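Local coordinates for putative glucoamylase (Bacteroides fragilis NCTC 9343, PDB 3EU8), which is of unproven function but, as a putative glucoamylase of the six-hairpin clan, probably hydrolyses glycosidic bonds in alpha-glucans or related sugars, at residues Asp103-Ala108 against Gly118-Phe123; Lys126-Asp131 against Ser188-Trp193; Leu183-Ser188 against Met195-His200. All blocks are in the same frame, centred on the assembly; numbering follows the deposited sequence.

Interaction 1. Residues Asp103-Ala108 against Gly118-Phe123; sequences DRFKGA and GHVQPF. With EDO (1,2-ethanediol), chain B.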
loop_
_atom_site.group_PDB
_atom_site.type_symbol
_atom_site.label_atom_id
_atom_site.label_comp_id
_atom_site.label_asym_id
_atom_site.label_seq_id
_atom_site.Cartn_x
_atom_site.Cartn_y
_atom_site.Cartn_z
ATOM N N ASP A 103 -19.595 9.257 -0.874
ATOM C CA ASP A 103 -19.145 10.500 -1.500
ATOM C C ASP A 103 -18.038 10.249 -2.499
ATOM O O ASP A 103 -17.042 9.607 -2.167
ATOM C CB ASP A 103 -18.597 11.473 -0.421
ATOM C CG ASP A 103 -19.704 12.169 0.402
ATOM O OD1 ASP A 103 -20.888 11.816 0.256
ATOM O OD2 ASP A 103 -19.371 13.070 1.215
ATOM N N ARG A 104 -18.198 10.793 -3.706
ATOM C CA ARG A 104 -17.171 10.804 -4.741
ATOM C C ARG A 104 -17.007 12.186 -5.323
ATOM O O ARG A 104 -17.905 13.014 -5.249
ATOM C CB ARG A 104 -17.521 9.825 -5.874
ATOM C CG ARG A 104 -16.937 8.457 -5.677
ATOM C CD ARG A 104 -17.025 7.618 -6.938
ATOM N NE ARG A 104 -18.406 7.218 -7.153
ATOM C CZ ARG A 104 -18.849 6.573 -8.224
ATOM N NH1 ARG A 104 -17.997 6.233 -9.219
ATOM N NH2 ARG A 104 -20.156 6.278 -8.288
ATOM N N PHE A 105 -15.838 12.433 -5.904
ATOM C CA PHE A 105 -15.479 13.751 -6.401
ATOM C C PHE A 105 -14.796 13.633 -7.773
ATOM O O PHE A 105 -13.633 13.317 -7.862
ATOM C CB PHE A 105 -14.595 14.460 -5.384
ATOM C CG PHE A 105 -15.175 14.478 -4.019
ATOM C CD1 PHE A 105 -15.975 15.523 -3.617
ATOM C CD2 PHE A 105 -14.948 13.425 -3.135
ATOM C CE1 PHE A 105 -16.537 15.544 -2.368
ATOM C CE2 PHE A 105 -15.488 13.444 -1.864
ATOM C CZ PHE A 105 -16.308 14.510 -1.479
ATOM N N LYS A 106 -15.561 13.918 -8.832
ATOM C CA LYS A 106 -15.172 13.668 -10.225
ATOM C C LYS A 106 -14.767 12.213 -10.443
ATOM O O LYS A 106 -13.844 11.925 -11.152
ATOM C CB LYS A 106 -14.132 14.665 -10.706
ATOM C CG LYS A 106 -14.564 16.122 -10.497
ATOM C CD LYS A 106 -15.558 16.538 -11.546
ATOM C CE LYS A 106 -16.191 17.862 -11.186
ATOM N NZ LYS A 106 -16.950 18.461 -12.308
ATOM N N GLY A 107 -15.529 11.307 -9.811
ATOM C CA GLY A 107 -15.313 9.862 -9.865
ATOM C C GLY A 107 -14.124 9.352 -9.062
ATOM O O GLY A 107 -13.888 8.160 -9.061
ATOM N N ALA A 108 -13.367 10.248 -8.417
ATOM C CA ALA A 108 -12.316 9.858 -7.487
ATOM C C ALA A 108 -12.937 9.749 -6.102
ATOM O O ALA A 108 -14.037 10.229 -5.871
ATOM C CB ALA A 108 -11.134 10.850 -7.528
ATOM N N GLY A 118 -21.218 7.174 4.945
ATOM C CA GLY A 118 -20.798 7.314 3.528
ATOM C C GLY A 118 -20.350 8.715 3.171
ATOM O O GLY A 118 -20.096 9.016 2.009
ATOM N N HIS A 119 -20.226 9.590 4.165
ATOM C CA HIS A 119 -19.781 10.951 3.918
ATOM C C HIS A 119 -18.300 11.103 4.169
ATOM O O HIS A 119 -17.745 10.450 5.035
ATOM C CB HIS A 119 -20.573 11.962 4.754
ATOM C CG HIS A 119 -22.027 12.016 4.385
ATOM N ND1 HIS A 119 -22.464 11.981 3.073
ATOM C CD2 HIS A 119 -23.141 12.039 5.149
ATOM C CE1 HIS A 119 -23.786 12.010 3.052
ATOM N NE2 HIS A 119 -24.220 12.044 4.297
ATOM N N VAL A 120 -17.689 11.988 3.390
ATOM C CA VAL A 120 -16.277 12.302 3.486
ATOM C C VAL A 120 -15.919 12.712 4.907
ATOM O O VAL A 120 -16.666 13.438 5.581
ATOM C CB VAL A 120 -15.906 13.386 2.445
ATOM C CG1 VAL A 120 -16.789 14.653 2.658
ATOM C CG2 VAL A 120 -14.408 13.675 2.456
ATOM N N GLN A 121 -14.793 12.200 5.389
ATOM C CA GLN A 121 -14.234 12.642 6.651
ATOM C C GLN A 121 -12.978 13.444 6.288
ATOM O O GLN A 121 -12.005 12.879 5.804
ATOM C CB GLN A 121 -13.939 11.454 7.565
ATOM C CG GLN A 121 -13.488 11.769 9.004
ATOM C CD GLN A 121 -14.540 12.514 9.854
ATOM O OE1 GLN A 121 -15.622 12.012 10.169
ATOM N NE2 GLN A 121 -14.209 13.718 10.203
ATOM N N PRO A 122 -13.009 14.777 6.470
ATOM C CA PRO A 122 -11.863 15.548 6.012
ATOM C C PRO A 122 -10.629 15.276 6.850
ATOM O O PRO A 122 -10.760 14.971 8.034
ATOM C CB PRO A 122 -12.298 16.999 6.223
ATOM C CG PRO A 122 -13.739 16.962 6.467
ATOM C CD PRO A 122 -14.032 15.637 7.076
ATOM N N PHE A 123 -9.442 15.347 6.241
ATOM C CA PHE A 123 -8.258 15.673 7.039
ATOM C C PHE A 123 -7.931 17.122 6.902
ATOM O O PHE A 123 -7.414 17.554 5.871
ATOM C CB PHE A 123 -7.015 14.925 6.666
ATOM C CG PHE A 123 -5.876 15.162 7.633
ATOM C CD1 PHE A 123 -5.844 14.488 8.856
ATOM C CD2 PHE A 123 -4.866 16.086 7.340
ATOM C CE1 PHE A 123 -4.816 14.691 9.755
ATOM C CE2 PHE A 123 -3.824 16.311 8.242
ATOM C CZ PHE A 123 -3.800 15.612 9.454
HETATM C C1 EDO B . -24.806 8.535 1.725
HETATM O O1 EDO B . -25.065 7.167 1.349
HETATM C C2 EDO B . -23.466 9.017 1.157
HETATM O O2 EDO B . -23.555 9.914 0.024
#

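Interaction 2. Residues Lys126-Asp131 against Ser188-Trp193; sequences KDNGGD and SPEYGW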
loop_
_atom_site.group_PDB
_atom_site.type_symbol
_atom_site.label_atom_id
_atom_site.label_comp_id
_atom_site.label_asym_id
_atom_site.label_seq_id
_atom_site.Cartn_x
_atom_site.Cartn_y
_atom_site.Cartn_z
ATOM N N LYS A 126 -9.191 21.899 4.258
ATOM C CA LYS A 126 -9.311 21.985 2.798
ATOM C C LYS A 126 -9.258 20.630 2.055
ATOM O O LYS A 126 -9.570 20.571 0.862
ATOM C CB LYS A 126 -8.277 22.967 2.234
ATOM C CG LYS A 126 -8.485 24.397 2.726
ATOM C CD LYS A 126 -7.705 25.419 1.926
ATOM C CE LYS A 126 -7.837 26.833 2.519
ATOM N NZ LYS A 126 -7.024 27.820 1.741
ATOM N N ASP A 127 -8.877 19.565 2.757
ATOM C CA ASP A 127 -8.802 18.234 2.169
ATOM C C ASP A 127 -10.100 17.504 2.478
ATOM O O ASP A 127 -10.130 16.614 3.303
ATOM C CB ASP A 127 -7.566 17.472 2.667
ATOM C CG ASP A 127 -7.321 16.168 1.903
ATOM O OD1 ASP A 127 -8.043 15.900 0.914
ATOM O OD2 ASP A 127 -6.412 15.397 2.310
ATOM N N ASN A 128 -11.169 17.925 1.790
ATOM C CA ASN A 128 -12.494 17.391 1.992
ATOM C C ASN A 128 -13.113 16.886 0.705
ATOM O O ASN A 128 -14.314 16.730 0.650
ATOM C CB ASN A 128 -13.415 18.438 2.662
ATOM C CG ASN A 128 -13.641 19.691 1.799
ATOM O OD1 ASN A 128 -13.045 19.864 0.739
ATOM N ND2 ASN A 128 -14.506 20.564 2.267
ATOM N N GLY A 129 -12.294 16.648 -0.324
ATOM C CA GLY A 129 -12.792 16.155 -1.598
ATOM C C GLY A 129 -12.045 14.910 -2.068
ATOM O O GLY A 129 -11.693 14.010 -1.268
ATOM N N GLY A 130 -11.778 14.874 -3.363
ATOM C CA GLY A 130 -11.086 13.739 -3.976
ATOM C C GLY A 130 -9.633 13.700 -3.565
ATOM O O GLY A 130 -9.013 14.760 -3.334
ATOM N N ASP A 131 -9.120 12.483 -3.396
ATOM C CA ASP A 131 -7.697 12.236 -3.215
ATOM C C ASP A 131 -7.380 11.206 -4.289
ATOM O O ASP A 131 -7.875 10.088 -4.231
ATOM C CB ASP A 131 -7.431 11.753 -1.773
ATOM C CG ASP A 131 -5.974 11.413 -1.506
ATOM O OD1 ASP A 131 -5.278 10.864 -2.401
ATOM O OD2 ASP A 131 -5.531 11.644 -0.367
ATOM N N SER A 188 -11.228 19.720 -4.331
ATOM C CA SER A 188 -12.416 19.950 -3.481
ATOM C C SER A 188 -13.525 20.753 -4.195
ATOM O O SER A 188 -13.246 21.767 -4.864
ATOM C CB SER A 188 -11.972 20.710 -2.217
ATOM O OG SER A 188 -13.079 21.120 -1.463
ATOM N N PRO A 189 -14.788 20.312 -4.067
ATOM C CA PRO A 189 -15.912 21.134 -4.573
ATOM C C PRO A 189 -15.946 22.524 -3.948
ATOM O O PRO A 189 -16.245 23.497 -4.627
ATOM C CB PRO A 189 -17.173 20.366 -4.160
ATOM C CG PRO A 189 -16.719 19.063 -3.649
ATOM C CD PRO A 189 -15.228 19.041 -3.470
ATOM N N GLU A 190 -15.598 22.594 -2.668
ATOM C CA GLU A 190 -15.576 23.841 -1.896
ATOM C C GLU A 190 -14.293 24.648 -2.093
ATOM O O GLU A 190 -14.338 25.840 -2.317
ATOM C CB GLU A 190 -15.761 23.512 -0.395
ATOM C CG GLU A 190 -15.576 24.675 0.584
ATOM C CD GLU A 190 -16.222 24.426 1.966
ATOM O OE1 GLU A 190 -16.406 23.245 2.374
ATOM O OE2 GLU A 190 -16.560 25.434 2.632
ATOM N N TYR A 191 -13.144 23.996 -1.992
ATOM C CA TYR A 191 -11.861 24.696 -2.032
ATOM C C TYR A 191 -11.112 24.557 -3.326
ATOM O O TYR A 191 -9.999 25.062 -3.425
ATOM C CB TYR A 191 -10.946 24.205 -0.901
ATOM C CG TYR A 191 -11.494 24.477 0.478
ATOM C CD1 TYR A 191 -11.352 25.726 1.067
ATOM C CD2 TYR A 191 -12.163 23.492 1.177
ATOM C CE1 TYR A 191 -11.861 25.980 2.327
ATOM C CE2 TYR A 191 -12.661 23.725 2.431
ATOM C CZ TYR A 191 -12.514 24.978 3.001
ATOM O OH TYR A 191 -13.024 25.211 4.251
ATOM N N GLY A 192 -11.681 23.862 -4.313
ATOM C CA GLY A 192 -11.017 23.710 -5.613
ATOM C C GLY A 192 -9.610 23.109 -5.591
ATOM O O GLY A 192 -9.393 21.987 -5.107
ATOM N N TRP A 193 -8.645 23.858 -6.119
ATOM C CA TRP A 193 -7.266 23.374 -6.247
ATOM C C TRP A 193 -6.332 23.929 -5.155
ATOM O O TRP A 193 -5.102 23.868 -5.290
ATOM C CB TRP A 193 -6.737 23.722 -7.629
ATOM C CG TRP A 193 -7.619 23.210 -8.724
ATOM C CD1 TRP A 193 -8.515 23.926 -9.488
ATOM C CD2 TRP A 193 -7.704 21.863 -9.173
ATOM N NE1 TRP A 193 -9.137 23.094 -10.379
ATOM C CE2 TRP A 193 -8.665 21.822 -10.199
ATOM C CE3 TRP A 193 -7.094 20.674 -8.773
ATOM C CZ2 TRP A 193 -9.000 20.648 -10.841
ATOM C CZ3 TRP A 193 -7.421 19.522 -9.421
ATOM C CH2 TRP A 193 -8.362 19.511 -10.435
#

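Interaction 3. Residues Leu183-Ser188 against Met195-His200; sequences LYWHWS and MNFPVH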
loop_
_atom_site.group_PDB
_atom_site.type_symbol
_atom_site.label_atom_id
_atom_site.label_comp_id
_atom_site.label_asym_id
_atom_site.label_seq_id
_atom_site.Cartn_x
_atom_site.Cartn_y
_atom_site.Cartn_z
ATOM N N LEU A 183 -0.399 15.454 -12.680
ATOM C CA LEU A 183 -1.573 15.166 -11.851
ATOM C C LEU A 183 -1.463 15.855 -10.487
ATOM O O LEU A 183 -0.405 15.829 -9.851
ATOM C CB LEU A 183 -1.766 13.654 -11.671
ATOM C CG LEU A 183 -2.138 12.927 -12.956
ATOM C CD1 LEU A 183 -2.010 11.425 -12.793
ATOM C CD2 LEU A 183 -3.532 13.307 -13.489
ATOM N N TYR A 184 -2.570 16.462 -10.064
ATOM C CA TYR A 184 -2.737 17.005 -8.724
ATOM C C TYR A 184 -3.367 15.956 -7.796
ATOM O O TYR A 184 -4.215 15.190 -8.218
ATOM C CB TYR A 184 -3.609 18.250 -8.759
ATOM C CG TYR A 184 -2.877 19.446 -9.237
ATOM C CD1 TYR A 184 -2.516 19.553 -10.576
ATOM C CD2 TYR A 184 -2.464 20.438 -8.358
ATOM C CE1 TYR A 184 -1.792 20.626 -11.027
ATOM C CE2 TYR A 184 -1.766 21.536 -8.812
ATOM C CZ TYR A 184 -1.423 21.617 -10.155
ATOM O OH TYR A 184 -0.722 22.702 -10.662
ATOM N N TRP A 185 -2.893 15.925 -6.565
ATOM C CA TRP A 185 -3.256 14.942 -5.562
ATOM C C TRP A 185 -4.742 15.098 -5.146
ATOM O O TRP A 185 -5.451 14.114 -4.979
ATOM C CB TRP A 185 -2.311 15.136 -4.341
ATOM C CG TRP A 185 -2.281 14.060 -3.317
ATOM C CD1 TRP A 185 -3.350 13.509 -2.642
ATOM C CD2 TRP A 185 -1.109 13.394 -2.817
ATOM N NE1 TRP A 185 -2.909 12.545 -1.763
ATOM C CE2 TRP A 185 -1.539 12.454 -1.848
ATOM C CE3 TRP A 185 0.264 13.501 -3.094
ATOM C CZ2 TRP A 185 -0.638 11.604 -1.159
ATOM C CZ3 TRP A 185 1.161 12.658 -2.408
ATOM C CH2 TRP A 185 0.697 11.718 -1.462
ATOM N N HIS A 186 -5.183 16.344 -5.001
ATOM C CA HIS A 186 -6.478 16.664 -4.417
ATOM C C HIS A 186 -7.310 17.585 -5.308
ATOM O O HIS A 186 -6.752 18.360 -6.085
ATOM C CB HIS A 186 -6.355 17.404 -3.064
ATOM C CG HIS A 186 -5.272 16.915 -2.154
ATOM N ND1 HIS A 186 -4.014 17.488 -2.118
ATOM C CD2 HIS A 186 -5.281 15.960 -1.190
ATOM C CE1 HIS A 186 -3.287 16.881 -1.192
ATOM N NE2 HIS A 186 -4.024 15.933 -0.632
ATOM N N TRP A 187 -8.634 17.493 -5.144
ATOM C CA TRP A 187 -9.594 18.481 -5.615
ATOM C C TRP A 187 -10.784 18.513 -4.670
ATOM O O TRP A 187 -11.296 17.476 -4.274
ATOM C CB TRP A 187 -10.082 18.191 -7.031
ATOM C CG TRP A 187 -11.144 19.150 -7.479
ATOM C CD1 TRP A 187 -10.959 20.420 -7.927
ATOM C CD2 TRP A 187 -12.567 18.916 -7.507
ATOM N NE1 TRP A 187 -12.180 20.997 -8.220
ATOM C CE2 TRP A 187 -13.178 20.101 -7.968
ATOM C CE3 TRP A 187 -13.380 17.829 -7.160
ATOM C CZ2 TRP A 187 -14.569 20.225 -8.120
ATOM C CZ3 TRP A 187 -14.755 17.954 -7.311
ATOM C CH2 TRP A 187 -15.335 19.139 -7.803
ATOM N N SER A 188 -11.228 19.720 -4.331
ATOM C CA SER A 188 -12.416 19.950 -3.481
ATOM C C SER A 188 -13.525 20.753 -4.195
ATOM O O SER A 188 -13.246 21.767 -4.864
ATOM C CB SER A 188 -11.972 20.710 -2.217
ATOM O OG SER A 188 -13.079 21.120 -1.463
HETATM N N MSE A 195 -5.316 23.020 -2.265
HETATM C CA MSE A 195 -4.293 22.131 -1.688
HETATM C C MSE A 195 -3.036 22.194 -2.554
HETATM O O MSE A 195 -1.921 22.127 -2.047
HETATM C CB MSE A 195 -4.770 20.686 -1.564
HETATM C CG MSE A 195 -5.816 20.429 -0.501
HETATM SE SE MSE A 195 -5.138 20.617 1.308
HETATM C CE MSE A 195 -3.786 19.169 1.303
ATOM N N ASN A 196 -3.228 22.316 -3.862
ATOM C CA ASN A 196 -2.145 22.641 -4.772
ATOM C C ASN A 196 -0.909 21.734 -4.679
ATOM O O ASN A 196 0.195 22.193 -4.466
ATOM C CB ASN A 196 -1.738 24.090 -4.517
ATOM C CG ASN A 196 -0.836 24.629 -5.593
ATOM O OD1 ASN A 196 -0.886 24.173 -6.727
ATOM N ND2 ASN A 196 -0.010 25.602 -5.243
ATOM N N PHE A 197 -1.095 20.448 -4.877
ATOM C CA PHE A 197 -0.003 19.504 -4.736
ATOM C C PHE A 197 0.191 18.740 -6.036
ATOM O O PHE A 197 -0.318 17.631 -6.180
ATOM C CB PHE A 197 -0.330 18.565 -3.555
ATOM C CG PHE A 197 0.881 17.954 -2.903
ATOM C CD1 PHE A 197 1.516 16.842 -3.470
ATOM C CD2 PHE A 197 1.393 18.491 -1.717
ATOM C CE1 PHE A 197 2.648 16.272 -2.870
ATOM C CE2 PHE A 197 2.526 17.932 -1.108
ATOM C CZ PHE A 197 3.147 16.814 -1.684
ATOM N N PRO A 198 0.912 19.331 -7.012
ATOM C CA PRO A 198 1.247 18.498 -8.190
ATOM C C PRO A 198 2.213 17.396 -7.780
ATOM O O PRO A 198 3.086 17.630 -6.961
ATOM C CB PRO A 198 1.902 19.486 -9.185
ATOM C CG PRO A 198 2.338 20.657 -8.377
ATOM C CD PRO A 198 1.484 20.689 -7.105
ATOM N N VAL A 199 2.062 16.209 -8.357
ATOM C CA VAL A 199 2.775 15.050 -7.888
ATOM C C VAL A 199 3.940 14.712 -8.819
ATOM O O VAL A 199 3.717 14.278 -9.959
ATOM C CB VAL A 199 1.809 13.833 -7.750
ATOM C CG1 VAL A 199 2.571 12.602 -7.291
ATOM C CG2 VAL A 199 0.695 14.182 -6.798
ATOM N N HIS A 200 5.155 14.892 -8.297
ATOM C CA HIS A 200 6.402 14.599 -8.986
ATOM C C HIS A 200 7.095 13.447 -8.269
ATOM O O HIS A 200 7.039 13.372 -7.045
ATOM C CB HIS A 200 7.345 15.832 -8.976
ATOM C CG HIS A 200 6.702 17.119 -9.408
ATOM N ND1 HIS A 200 6.258 17.334 -10.698
ATOM C CD2 HIS A 200 6.520 18.285 -8.749
ATOM C CE1 HIS A 200 5.771 18.559 -10.790
ATOM N NE2 HIS A 200 5.911 19.153 -9.620
HETATM O O HOH W 1 0.447 24.478 -9.037
HETATM O O HOH W 2 -5.580 20.689 -5.353
HETATM O O HOH W 3 -3.559 19.065 -4.662
#

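Interaction 1. Residues Asp103-Ala108 against Gly118-Phe123
The imidazole of His119 presents an edge to the carboxylate of Asp103, with OD1 in the ring plane, while the two flat groups are turned 46° against each other. An ethanediol molecule, probably from the crystallisation liquor, approaches the same imidazole obliquely, its C2 lying 3.6 Å from His119 CE1. The ring of Phe105 also works by its edge: CZ meets Val120 CB at 4.1 Å, near the ring plane. Its other neighbours include Pro189 and Trp187.

Both carboxylate oxygens of Asp103 are engaged. His119 ND1 donates to OD1 on its syn side in a nearly straight bond (3.2 Å), although 32° out of the carboxylate plane. Val120 N donates to OD2 over 3.0 Å, from well above that plane. Asp103 CG stands beside its own backbone N (chi1 -76°), a rotamer that directs the carboxylate to the same segment that receives the backbone bond from Asp103 N to Gly118 O (2.9 Å). Val120 touches both partners, Asp103 OD2 through CG1 at 3.4 Å and the edge of Phe105 through CB.

The contact brings together the loop that follows helix 85-101 and the one that follows strand 112-114, at the surface of the protein. Phe105 to Ala108 form a type I' beta turn. One acidic residue thus accepts from a side chain and from a backbone amide while donating through its own N. Because ND1 is the donor to OD1, it carries a proton here, and the adjacent carboxylate would probably favour a positively charged imidazole.

Interaction 2. Residues Lys126-Asp131 against Ser188-Trp193
An ST motif organises this contact: Ser188 OG accepts from Tyr191 N, three residues on, in a nearly straight bond of 2.9 Å. The turn follows strand 186-187, partner of strand 130-131 in a two-stranded antiparallel sheet, and packs against the loop leading into that partner.

The same hydroxyl donates across the contact to Asn128 OD1; the modelled 2.5 Å between Ser188 OG and OD1 is unusually short, and its exact value is doubtful. OD1 is met in the carbonyl plane, on a lone pair, with a C=O...O angle of 144°. Ser188 OG is therefore both acceptor within its turn and donor to the opposing loop; its position anti to the backbone N (chi1 172°) lets it serve both. The other branch of the amide, Asn128 ND2, makes a weak bond to Glu190 OE1 (3.3 Å), the amide and carboxylate planes being closer to parallel than to perpendicular. The rotation of the amide is probably restrained, mainly by the OD1 bond.

Gly129, having no side chain, lets its CA come 4.3 Å from Ser188 CA and 4.2 Å from Pro189 CD.

Tyr191 is sandwiched between aliphatic carbons: Glu190 CG lies over one face and Lys126 CG over the opposite one, while Asn128 OD1 meets its edge in plane. Beyond CG the lysine chain is extended, and NZ reaches a salt bridge with Glu194. The CH-pi contact places Lys126 CG 3.7 Å from the centroid of the Tyr191 ring, 15° off the ring normal.

Interaction 3. Residues Leu183-Ser188 against Met195-His200
A single beta bridge pairs Tyr184 with Pro198 at the tight centre of this contact, where two roughly antiparallel segments (149° apart) meet beside strand 186-187. Val199 N donates to Leu183 O (2.9 Å) and Trp185 N to Phe197 O (3.1 Å), so the backbone is bonded on both sides of the Tyr184-Pro198 pair.

Packing continues through the rings. The edge of Trp185 faces Phe197 in an offset edge-to-face pair, planes at 85°, with Val199 CG2 against Trp185 CE3. Trp185 CG is anti to its own N (chi1 -167°), which carries the indole alongside Phe197. Pro198 CB lies over one face of Tyr184.

Toward Asn196 the direct backbone pairing gives way to water. One water joins Tyr184 OH to Asn196 OD1, another donates to His186 O and accepts from Asn196 N, and a third accepts from Phe197 N and bonds His186 ND1. The selenomethionine at Met195 is bent at chi2 and chi3, which folds its methyl back over His186. That imidazole lies between Trp185 CD1 on one face and Met195 CE on the opposite one, CE being 3.4 Å from His186 CE1.

From the N terminus, interaction 1 comes first: after helix 85-101 it closes a short loop containing strand 112-114, and is complete before the others begin. Interaction 2 opens at residues 126-131 and closes a much longer excursion, through helices 132-149 and 154-169, at 188-193. Interaction 3 starts at 183-188, before that loop has closed, and ends at 195-200, so interactions 2 and 3 cross and share Ser188. Their first segments supply strands 130-131 and 186-187, neighbours in one sheet, with Gly130 N 2.8 Å from Trp187 O. Phe105 joins interaction 1 to both: CD2 packs 3.4 Å from Gly129 C, and its CB touches Trp187.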